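Local coordinates for organophosphorus hydrolase (Pseudomonas pseudoalcaligenes, PDB 4LE6), which probably hydrolyses organophosphorus triesters as a zinc-dependent phosphotriesterase of the metallo-beta-lactamase superfamily, at residues A253-V261 with V303-W312. Numbering follows the deposited sequence.
Sequences AVQFAKPEV and VRKEAQGYAW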
# COMPACT_ATOMS: atom_id res chain seq x y z
N ALA A 253 -4.69 3.55 13.18
CA ALA A 253 -4.17 2.58 14.14
C ALA A 253 -4.94 2.62 15.44
O ALA A 253 -4.84 1.70 16.23
CB ALA A 253 -2.69 2.81 14.42
N VAL A 254 -5.72 3.68 15.65
CA VAL A 254 -6.41 3.88 16.92
C VAL A 254 -7.92 3.88 16.77
O VAL A 254 -8.61 3.24 17.56
CB VAL A 254 -5.99 5.22 17.57
CG1 VAL A 254 -6.78 5.51 18.84
CG2 VAL A 254 -4.52 5.24 17.86
N GLN A 255 -8.43 4.59 15.76
CA GLN A 255 -9.85 4.93 15.72
C GLN A 255 -10.74 3.92 14.99
O GLN A 255 -11.96 4.04 15.05
CB GLN A 255 -10.03 6.32 15.10
CG GLN A 255 -9.45 7.46 15.95
CD GLN A 255 -9.63 8.82 15.30
OE1 GLN A 255 -8.99 9.11 14.29
NE2 GLN A 255 -10.51 9.63 15.85
N PHE A 256 -10.15 2.96 14.29
CA PHE A 256 -10.92 1.80 13.86
C PHE A 256 -11.15 0.91 15.07
O PHE A 256 -12.29 0.58 15.41
CB PHE A 256 -10.21 1.04 12.75
CG PHE A 256 -10.34 1.70 11.39
CD1 PHE A 256 -11.50 1.54 10.65
CD2 PHE A 256 -9.31 2.45 10.86
CE1 PHE A 256 -11.62 2.13 9.38
CE2 PHE A 256 -9.42 3.04 9.61
CZ PHE A 256 -10.58 2.88 8.87
N ALA A 257 -10.06 0.56 15.76
CA ALA A 257 -10.19 -0.28 16.96
C ALA A 257 -11.00 0.40 18.06
O ALA A 257 -11.78 -0.24 18.77
CB ALA A 257 -8.82 -0.68 17.48
N LYS A 258 -10.82 1.71 18.22
CA LYS A 258 -11.49 2.47 19.28
C LYS A 258 -12.08 3.78 18.73
O LYS A 258 -11.52 4.86 18.91
CB LYS A 258 -10.52 2.73 20.42
CG LYS A 258 -9.97 1.42 20.99
CD LYS A 258 -9.42 1.57 22.40
CE LYS A 258 -8.90 0.23 22.94
NZ LYS A 258 -8.11 0.37 24.20
N PRO A 259 -13.23 3.66 18.03
CA PRO A 259 -13.87 4.83 17.41
C PRO A 259 -14.24 5.88 18.45
O PRO A 259 -14.42 7.03 18.07
CB PRO A 259 -15.12 4.26 16.77
CG PRO A 259 -14.83 2.81 16.55
CD PRO A 259 -13.95 2.41 17.73
N GLU A 260 -14.29 5.49 19.73
CA GLU A 260 -14.65 6.45 20.78
C GLU A 260 -13.57 7.53 20.92
O GLU A 260 -13.83 8.61 21.44
CB GLU A 260 -14.89 5.78 22.15
CG GLU A 260 -13.65 5.10 22.75
CD GLU A 260 -13.53 3.64 22.36
OE1 GLU A 260 -13.98 3.28 21.26
OE2 GLU A 260 -12.99 2.85 23.17
N VAL A 261 -12.36 7.22 20.45
CA VAL A 261 -11.24 8.16 20.57
C VAL A 261 -11.48 9.37 19.65
O VAL A 261 -11.86 9.20 18.50
CB VAL A 261 -9.89 7.47 20.26
CG1 VAL A 261 -8.74 8.48 20.16
CG2 VAL A 261 -9.56 6.44 21.35
N VAL A 303 -13.77 -1.56 5.36
CA VAL A 303 -13.90 -1.63 6.81
C VAL A 303 -14.50 -2.97 7.19
O VAL A 303 -15.53 -3.36 6.65
CB VAL A 303 -14.85 -0.54 7.33
CG1 VAL A 303 -14.92 -0.57 8.85
CG2 VAL A 303 -14.41 0.81 6.84
N ARG A 304 -13.87 -3.64 8.15
CA ARG A 304 -14.34 -4.91 8.66
C ARG A 304 -14.75 -4.73 10.12
O ARG A 304 -14.06 -4.04 10.89
CB ARG A 304 -13.23 -5.95 8.58
CG ARG A 304 -13.56 -7.32 9.18
CD ARG A 304 -12.40 -8.32 8.99
NE ARG A 304 -11.30 -8.07 9.93
CZ ARG A 304 -10.02 -7.92 9.60
NH1 ARG A 304 -9.60 -8.02 8.35
NH2 ARG A 304 -9.14 -7.69 10.56
N LYS A 305 -15.86 -5.34 10.49
CA LYS A 305 -16.29 -5.30 11.87
C LYS A 305 -15.53 -6.36 12.66
O LYS A 305 -15.41 -7.50 12.23
CB LYS A 305 -17.79 -5.53 11.98
CG LYS A 305 -18.32 -5.28 13.38
CD LYS A 305 -19.79 -5.62 13.53
CE LYS A 305 -20.26 -5.34 14.94
NZ LYS A 305 -19.52 -6.16 15.94
N GLU A 306 -15.00 -5.97 13.82
CA GLU A 306 -14.34 -6.90 14.74
C GLU A 306 -15.28 -7.14 15.92
O GLU A 306 -16.32 -6.51 16.01
CB GLU A 306 -13.03 -6.29 15.22
CG GLU A 306 -11.97 -6.17 14.14
CD GLU A 306 -11.35 -7.51 13.77
OE1 GLU A 306 -11.10 -8.34 14.68
OE2 GLU A 306 -11.12 -7.75 12.57
N ALA A 307 -14.91 -8.05 16.82
CA ALA A 307 -15.70 -8.29 18.03
C ALA A 307 -15.92 -6.97 18.75
O ALA A 307 -17.03 -6.65 19.18
CB ALA A 307 -14.99 -9.28 18.95
N GLN A 308 -14.85 -6.18 18.86
CA GLN A 308 -14.94 -4.81 19.36
C GLN A 308 -14.35 -3.88 18.31
O GLN A 308 -13.27 -4.13 17.79
CB GLN A 308 -14.19 -4.67 20.69
CG GLN A 308 -14.93 -3.79 21.70
CD GLN A 308 -14.01 -3.16 22.74
OE1 GLN A 308 -12.85 -2.82 22.45
NE2 GLN A 308 -14.52 -2.97 23.95
N GLY A 309 -15.07 -2.81 17.98
CA GLY A 309 -14.57 -1.84 17.02
C GLY A 309 -14.43 -2.45 15.64
O GLY A 309 -15.15 -3.40 15.29
N TYR A 310 -13.48 -1.93 14.86
CA TYR A 310 -13.39 -2.22 13.44
C TYR A 310 -11.93 -2.41 13.03
O TYR A 310 -11.03 -2.19 13.83
CB TYR A 310 -14.01 -1.07 12.62
CG TYR A 310 -15.48 -0.88 12.91
CD1 TYR A 310 -15.90 -0.10 13.99
CD2 TYR A 310 -16.45 -1.50 12.14
CE1 TYR A 310 -17.26 0.05 14.29
CE2 TYR A 310 -17.82 -1.35 12.44
CZ TYR A 310 -18.20 -0.58 13.52
OH TYR A 310 -19.53 -0.42 13.82
N ALA A 311 -11.72 -2.81 11.78
CA ALA A 311 -10.39 -2.91 11.20
C ALA A 311 -10.43 -2.34 9.79
O ALA A 311 -11.45 -2.43 9.11
CB ALA A 311 -9.91 -4.35 11.19
N TRP A 312 -9.31 -1.75 9.37
CA TRP A 312 -9.14 -1.21 8.03
C TRP A 312 -8.40 -2.24 7.19
O TRP A 312 -7.41 -2.80 7.66
CB TRP A 312 -8.29 0.05 8.12
CG TRP A 312 -7.89 0.67 6.82
CD1 TRP A 312 -6.62 0.90 6.37
CD2 TRP A 312 -8.77 1.19 5.80
NE1 TRP A 312 -6.65 1.51 5.13
CE2 TRP A 312 -7.96 1.69 4.76
CE3 TRP A 312 -10.15 1.26 5.67
CZ2 TRP A 312 -8.49 2.26 3.61
CZ3 TRP A 312 -10.68 1.83 4.50
CH2 TRP A 312 -9.85 2.32 3.50
O HOH W 1 -13.83 -0.39 20.68
O HOH W 2 -11.06 -3.26 18.92
O HOH W 3 -13.57 0.39 22.91
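The backbone N of Tyr310 donates to Phe256 O at 2.8 Å, the one direct hydrogen bond between residues 253-261 and the hairpin of strands 300-305 and 310-314. That hairpin ends one sheet of the alpha-beta/beta-alpha sandwich of the metallo-beta-lactamase fold, and the contact illustrates how a bent bond at a strand edge can be backed by packing of an aromatic ring. The N-H approaches from above the carbonyl plane, with an N-H...O angle of 143°. Beside it Gly309 CA comes 3.7 Å from Phe256 O; with no side chain on this residue, which has a positive phi of 65°, the backbones approach to 4.6 Å between Ala257 CA and Gly309 CA.

The Phe256 ring carries the apolar part. Its CG is anti to its own carbonyl carbon (chi1 -78°), which carries the ring to the CB of Trp312. This CB sits over one face in a CH-pi contact, 3.7 Å from the centroid of the Phe256 ring. The indole itself is nearly parallel to that ring but slid aside, leaving little overlap. At the ring's edge lie Val303 CG2, 4.0 Å from Phe256 CE1, and Tyr310 CB, near Phe256 CD1. Leu249 and Leu280 also touch Phe256, whose side chain is about 9 Å from that of the zinc ligand His294. In the type I turn from Lys258 to Val261, Pro259 CG meets the edge of the Tyr310 ring at CD1.

Within the hairpin lies a salt bridge in which Arg304 NE and NH2 both donate, side-on, to Glu306 OE2, while Arg304 NH1 is hydrogen-bonded to Arg76 O of the second subunit. Toward the hairpin tip, solvent takes over as mediator: one water donates to both segments, at 3.1 Å to Ala257 O and 2.6 Å to Gln308 O.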